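Chitinase A (Pteris ryukyuensis, PDB 4RL3) probably hydrolyses the glycosidic bonds of chitin through its family GH18 catalytic domain, the part of the longer protein present here. Local coordinates at residues I8-N13 / L32-D37; F182-Y187 / S198-A203. All coordinates share one frame; numbering follows the deposited sequence.

Contact 1: I8-N13 / L32-D37. With EDO (1,2-ethanediol), chain C.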
loop_
_atom_site.group_PDB
_atom_site.type_symbol
_atom_site.label_atom_id
_atom_site.label_comp_id
_atom_site.label_asym_id
_atom_site.label_seq_id
_atom_site.Cartn_x
_atom_site.Cartn_y
_atom_site.Cartn_z
ATOM N N ILE A 8 -8.145 0.595 0.373
ATOM C CA ILE A 8 -9.530 0.978 0.617
ATOM C C ILE A 8 -9.665 2.160 1.574
ATOM O O ILE A 8 -8.956 2.242 2.577
ATOM C CB ILE A 8 -10.326 -0.233 1.164
ATOM C CG1 ILE A 8 -11.812 0.107 1.380
ATOM C CG2 ILE A 8 -9.716 -0.774 2.455
ATOM C CD1 ILE A 8 -12.680 -1.110 1.536
ATOM N N GLY A 9 -10.590 3.064 1.249
ATOM C CA GLY A 9 -11.108 4.036 2.213
ATOM C C GLY A 9 -10.863 5.512 1.991
ATOM O O GLY A 9 -11.420 6.320 2.719
ATOM N N ALA A 10 -10.059 5.877 0.990
ATOM C CA ALA A 10 -9.598 7.258 0.858
ATOM C C ALA A 10 -10.605 8.192 0.207
ATOM O O ALA A 10 -10.501 9.404 0.383
ATOM C CB ALA A 10 -8.288 7.312 0.095
ATOM N N LEU A 11 -11.553 7.657 -0.554
ATOM C CA LEU A 11 -12.486 8.527 -1.289
ATOM C C LEU A 11 -13.721 8.932 -0.494
ATOM O O LEU A 11 -14.452 9.835 -0.925
ATOM C CB LEU A 11 -12.933 7.885 -2.605
ATOM C CG LEU A 11 -11.825 7.508 -3.587
ATOM C CD1 LEU A 11 -12.445 7.171 -4.935
ATOM C CD2 LEU A 11 -10.790 8.609 -3.759
ATOM N N TYR A 12 -13.945 8.312 0.659
ATOM C CA TYR A 12 -15.173 8.527 1.436
ATOM C C TYR A 12 -16.408 8.314 0.558
ATOM O O TYR A 12 -17.317 9.154 0.531
ATOM C CB TYR A 12 -15.192 9.919 2.086
ATOM C CG TYR A 12 -14.097 10.169 3.115
ATOM C CD1 TYR A 12 -12.766 10.313 2.726
ATOM C CD2 TYR A 12 -14.400 10.290 4.479
ATOM C CE1 TYR A 12 -11.765 10.547 3.664
ATOM C CE2 TYR A 12 -13.404 10.537 5.416
ATOM C CZ TYR A 12 -12.093 10.656 5.000
ATOM O OH TYR A 12 -11.110 10.900 5.944
ATOM N N ASN A 13 -16.446 7.185 -0.146
ATOM C CA ASN A 13 -17.548 6.923 -1.075
ATOM C C ASN A 13 -18.468 5.806 -0.629
ATOM O O ASN A 13 -19.335 5.381 -1.394
ATOM C CB ASN A 13 -17.067 6.727 -2.529
ATOM C CG ASN A 13 -16.404 5.375 -2.790
ATOM O OD1 ASN A 13 -16.302 4.500 -1.912
ATOM N ND2 ASN A 13 -15.933 5.211 -4.022
ATOM N N LEU A 32 -5.941 0.203 4.538
ATOM C CA LEU A 32 -6.652 1.451 4.779
ATOM C C LEU A 32 -5.840 2.619 4.258
ATOM O O LEU A 32 -4.652 2.741 4.577
ATOM C CB LEU A 32 -6.923 1.624 6.284
ATOM C CG LEU A 32 -7.983 0.682 6.841
ATOM C CD1 LEU A 32 -7.959 0.627 8.369
ATOM C CD2 LEU A 32 -9.356 1.073 6.322
ATOM N N ALA A 33 -6.489 3.483 3.481
ATOM C CA ALA A 33 -5.825 4.631 2.874
ATOM C C ALA A 33 -6.608 5.887 3.273
ATOM O O ALA A 33 -7.767 5.979 2.913
ATOM C CB ALA A 33 -5.794 4.460 1.358
ATOM N N PHE A 34 -6.044 6.853 4.008
ATOM C CA PHE A 34 -4.650 6.955 4.451
ATOM C C PHE A 34 -4.595 7.498 5.880
ATOM O O PHE A 34 -5.494 8.236 6.311
ATOM C CB PHE A 34 -3.906 7.961 3.567
ATOM C CG PHE A 34 -3.725 7.517 2.146
ATOM C CD1 PHE A 34 -2.714 6.631 1.821
ATOM C CD2 PHE A 34 -4.562 7.985 1.133
ATOM C CE1 PHE A 34 -2.537 6.213 0.524
ATOM C CE2 PHE A 34 -4.383 7.580 -0.177
ATOM C CZ PHE A 34 -3.371 6.688 -0.480
ATOM N N ALA A 35 -3.516 7.176 6.594
ATOM C CA ALA A 35 -3.139 7.928 7.789
ATOM C C ALA A 35 -2.144 8.982 7.325
ATOM O O ALA A 35 -1.252 8.688 6.534
ATOM C CB ALA A 35 -2.531 7.026 8.858
ATOM N N ILE A 36 -2.319 10.215 7.779
ATOM C CA ILE A 36 -1.446 11.304 7.366
ATOM C C ILE A 36 -1.103 12.130 8.597
ATOM O O ILE A 36 -1.983 12.445 9.409
ATOM C CB ILE A 36 -2.129 12.215 6.319
ATOM C CG1 ILE A 36 -2.839 11.375 5.245
ATOM C CG2 ILE A 36 -1.105 13.151 5.683
ATOM C CD1 ILE A 36 -3.684 12.174 4.286
ATOM N N ASP A 37 0.170 12.504 8.696
ATOM C CA ASP A 37 0.659 13.343 9.788
ATOM C C ASP A 37 0.474 14.818 9.441
ATOM O O ASP A 37 1.431 15.600 9.407
ATOM C CB ASP A 37 2.120 13.000 10.138
ATOM C CG ASP A 37 3.078 13.089 8.947
ATOM O OD1 ASP A 37 2.700 12.727 7.808
ATOM O OD2 ASP A 37 4.233 13.520 9.147
HETATM C C1 EDO C . -7.761 4.712 -2.154
HETATM O O1 EDO C . -8.684 4.251 -1.149
HETATM C C2 EDO C . -8.403 5.739 -3.091
HETATM O O2 EDO C . -9.384 5.134 -3.927
#

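Contact 2: F182-Y187 / S198-A203. With ACT (acetate ion), chain E.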
loop_
_atom_site.group_PDB
_atom_site.type_symbol
_atom_site.label_atom_id
_atom_site.label_comp_id
_atom_site.label_asym_id
_atom_site.label_seq_id
_atom_site.Cartn_x
_atom_site.Cartn_y
_atom_site.Cartn_z
ATOM N N PHE A 182 4.821 -2.025 -5.773
ATOM C CA PHE A 182 5.228 -1.165 -6.867
ATOM C C PHE A 182 3.988 -0.794 -7.683
ATOM O O PHE A 182 3.198 -1.657 -8.041
ATOM C CB PHE A 182 6.281 -1.835 -7.754
ATOM C CG PHE A 182 6.914 -0.890 -8.731
ATOM C CD1 PHE A 182 6.273 -0.592 -9.920
ATOM C CD2 PHE A 182 8.110 -0.264 -8.443
ATOM C CE1 PHE A 182 6.815 0.297 -10.813
ATOM C CE2 PHE A 182 8.661 0.638 -9.339
ATOM C CZ PHE A 182 8.012 0.914 -10.526
ATOM N N GLN A 183 3.812 0.494 -7.951
ATOM C CA GLN A 183 2.625 0.991 -8.637
ATOM C C GLN A 183 2.754 0.904 -10.158
ATOM O O GLN A 183 3.166 1.863 -10.814
ATOM C CB GLN A 183 2.358 2.438 -8.244
ATOM C CG GLN A 183 2.123 2.651 -6.754
ATOM C CD GLN A 183 1.820 4.105 -6.441
ATOM O OE1 GLN A 183 1.204 4.810 -7.237
ATOM N NE2 GLN A 183 2.277 4.565 -5.288
ATOM N N PHE A 184 2.359 -0.231 -10.724
ATOM C CA PHE A 184 2.491 -0.447 -12.175
ATOM C C PHE A 184 1.447 0.309 -12.982
ATOM O O PHE A 184 1.596 0.469 -14.198
ATOM C CB PHE A 184 2.473 -1.939 -12.492
ATOM C CG PHE A 184 3.736 -2.637 -12.081
ATOM C CD1 PHE A 184 4.888 -2.540 -12.862
ATOM C CD2 PHE A 184 3.804 -3.356 -10.896
ATOM C CE1 PHE A 184 6.063 -3.162 -12.471
ATOM C CE2 PHE A 184 4.973 -3.993 -10.513
ATOM C CZ PHE A 184 6.112 -3.890 -11.294
ATOM N N TYR A 185 0.431 0.818 -12.294
ATOM C CA TYR A 185 -0.576 1.676 -12.908
ATOM C C TYR A 185 -0.056 3.091 -13.174
ATOM O O TYR A 185 -0.791 3.927 -13.706
ATOM C CB TYR A 185 -1.877 1.683 -12.087
ATOM C CG TYR A 185 -1.697 1.758 -10.585
ATOM C CD1 TYR A 185 -1.551 0.600 -9.827
ATOM C CD2 TYR A 185 -1.688 2.976 -9.925
ATOM C CE1 TYR A 185 -1.384 0.658 -8.450
ATOM C CE2 TYR A 185 -1.539 3.048 -8.548
ATOM C CZ TYR A 185 -1.382 1.896 -7.815
ATOM O OH TYR A 185 -1.229 1.965 -6.454
ATOM N N SER A 186 1.206 3.356 -12.810
ATOM C CA SER A 186 1.917 4.565 -13.241
ATOM C C SER A 186 2.265 4.515 -14.738
ATOM O O SER A 186 2.568 5.553 -15.324
ATOM C CB SER A 186 3.206 4.745 -12.420
ATOM O OG SER A 186 4.089 3.649 -12.604
ATOM N N TYR A 187 2.256 3.328 -15.343
ATOM C CA TYR A 187 2.596 3.190 -16.760
ATOM C C TYR A 187 1.370 3.422 -17.640
ATOM O O TYR A 187 0.245 3.531 -17.143
ATOM C CB TYR A 187 3.260 1.834 -17.039
ATOM C CG TYR A 187 4.583 1.695 -16.321
ATOM C CD1 TYR A 187 5.638 2.561 -16.597
ATOM C CD2 TYR A 187 4.770 0.731 -15.343
ATOM C CE1 TYR A 187 6.839 2.466 -15.928
ATOM C CE2 TYR A 187 5.970 0.622 -14.663
ATOM C CZ TYR A 187 7.006 1.485 -14.958
ATOM O OH TYR A 187 8.204 1.383 -14.281
ATOM N N SER A 198 8.052 -6.994 -19.100
ATOM C CA SER A 198 9.338 -6.292 -19.133
ATOM C C SER A 198 9.435 -5.210 -18.043
ATOM O O SER A 198 10.459 -5.089 -17.359
ATOM C CB SER A 198 9.569 -5.662 -20.509
ATOM O OG SER A 198 9.660 -6.647 -21.531
ATOM N N LEU A 199 8.369 -4.444 -17.880
ATOM C CA LEU A 199 8.338 -3.372 -16.881
ATOM C C LEU A 199 8.439 -3.943 -15.469
ATOM O O LEU A 199 9.103 -3.366 -14.591
ATOM C CB LEU A 199 7.054 -2.553 -17.013
ATOM C CG LEU A 199 6.921 -1.751 -18.307
ATOM C CD1 LEU A 199 5.486 -1.301 -18.506
ATOM C CD2 LEU A 199 7.865 -0.568 -18.309
ATOM N N TYR A 200 7.777 -5.081 -15.256
ATOM C CA TYR A 200 7.851 -5.773 -13.986
ATOM C C TYR A 200 9.283 -6.230 -13.697
ATOM O O TYR A 200 9.783 -6.061 -12.585
ATOM C CB TYR A 200 6.871 -6.967 -13.933
ATOM C CG TYR A 200 7.030 -7.711 -12.630
ATOM C CD1 TYR A 200 8.009 -8.693 -12.487
ATOM C CD2 TYR A 200 6.265 -7.381 -11.518
ATOM C CE1 TYR A 200 8.197 -9.336 -11.281
ATOM C CE2 TYR A 200 6.450 -8.020 -10.308
ATOM C CZ TYR A 200 7.416 -8.999 -10.201
ATOM O OH TYR A 200 7.647 -9.629 -8.999
ATOM N N ASN A 201 9.947 -6.824 -14.687
ATOM C CA ASN A 201 11.333 -7.243 -14.507
ATOM C C ASN A 201 12.251 -6.079 -14.153
ATOM O O ASN A 201 13.096 -6.189 -13.277
ATOM C CB ASN A 201 11.833 -7.989 -15.750
ATOM C CG ASN A 201 11.478 -9.462 -15.715
ATOM O OD1 ASN A 201 12.302 -10.292 -15.313
ATOM N ND2 ASN A 201 10.231 -9.796 -16.080
ATOM N N THR A 202 12.056 -4.939 -14.796
ATOM C CA THR A 202 12.888 -3.786 -14.517
ATOM C C THR A 202 12.671 -3.283 -13.090
ATOM O O THR A 202 13.634 -3.027 -12.353
ATOM C CB THR A 202 12.620 -2.665 -15.530
ATOM O OG1 THR A 202 13.058 -3.089 -16.838
ATOM C CG2 THR A 202 13.366 -1.395 -15.133
ATOM N N ALA A 203 11.409 -3.135 -12.698
ATOM C CA ALA A 203 11.098 -2.700 -11.333
ATOM C C ALA A 203 11.606 -3.702 -10.306
ATOM O O ALA A 203 12.226 -3.336 -9.290
ATOM C CB ALA A 203 9.600 -2.493 -11.169
HETATM C C ACT E . -1.036 4.505 -4.265
HETATM O O ACT E . -1.034 5.667 -3.786
HETATM O OXT ACT E . -1.416 4.394 -5.460
HETATM C CH3 ACT E . -0.624 3.313 -3.445
HETATM O O HOH W 1 9.883 -0.681 -14.918
#

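Contact 1: I8-N13 / L32-D37
Parallel strand pairing, with a tight turn growing out of it, joins I8, G9 and A10 to L32, A33 and F34 where strand 3-8 ends beside strand 27-36 in the TIM barrel of this GH18 domain. The pairing closes with A33 N donating to I8 O at 2.9 Å and 151°. The donor stands 39° out of the carbonyl plane, and the same oxygen also takes a CH contact from L32 CA at 3.3 Å. On this face of the sheet the two branched residues suit a packed interior: I8 CG2 meets L32 CD2 at 4.3 Å. The chain then turns away at G9. Its positive phi would press a side chain against the preceding carbonyl oxygen, and a CB would also head for A33 O, so glycine is called for. The turn is gripped by the D251 carboxylate, which accepts from G9 N and, through its other oxygen, from L11 N. Small A10 fits closely against the strand, its CB lying 4.0 Å from A33 CB and 3.9 Å from F34 CE2, approaching the ring obliquely. The peptide between A33 and F34 is cis, a feature found in GH18 barrels near the active site. With F34 CG anti to its own carbonyl carbon (chi1 -67°), the phenyl ring folds back over A33, whose CB lies 3.5 Å above the centre of one face. A10 N comes close to A33 O but is badly angled for it; its hydrogen goes to an ethanediol, probably from the crystallisation liquor, with A10 N 3.0 Å from EDO O1, while L11 CG touches EDO O2 at 3.4 Å.

Contact 2: F182-Y187 / S198-A203
A beta-alpha connection of the TIM barrel doubles back here: the loop leaving strand 179-180, with its 3-10 turn 184-186, sends F182, F184 and Y187 against A203, Y200 and L199 of helix 193-206. With CG of F182 anti to the backbone N (chi1 -169°), its ring lies flat under A203 CB, a CH-pi contact 3.6 Å from the centroid and just 6° off the normal. A short side chain suits this place, since the same methyl also meets F184 CZ. F184 takes F182 CD1 over one face and reaches Y200, its CZ 3.5 Å from Y200 CD2; the two planes are 28° apart and slid until they barely overlap. The opposite side of the loop faces the barrel mouth, where Y185 OH donates to OXT of a bound acetate at 2.6 Å. Q183 lays its carboxamide beside the same ion, its chain extended beyond CG, while its NE2 donates to A157 O. Replacing Q183 with an alanine would remove this carboxamide and is likely to leave A157 O without its donor and a gap beside the acetate. Farther along, L199 CD2 covers one face of the Y187 ring, 4.0 Å from its centroid. Y187 OH, bonded also to D160 OD2, accepts from a water at 2.7 Å, and that water donates as well to L199 O at 2.8 Å.

Contacts 1 and 2 lie on opposite sides of the centre of one TIM barrel, their centres about 24 Å apart and their nearest atoms about 8 Å apart. What brings them together is the mouth between them. The F34 side chain of contact 1 lies about 4 Å from the acetate that Y185 of contact 2 holds, a placing consistent with the pocket that receives a substrate acetamido group in GH18 chitinases. A magnesium ion lies about 7 Å from the F34 side chain but about 12 Å from that of F182, whose ring packs on A203. Contact 1 thus places the F34 ring beside the likely pocket, whereas in contact 2 the loop turns Q183 and Y185 toward the acetate.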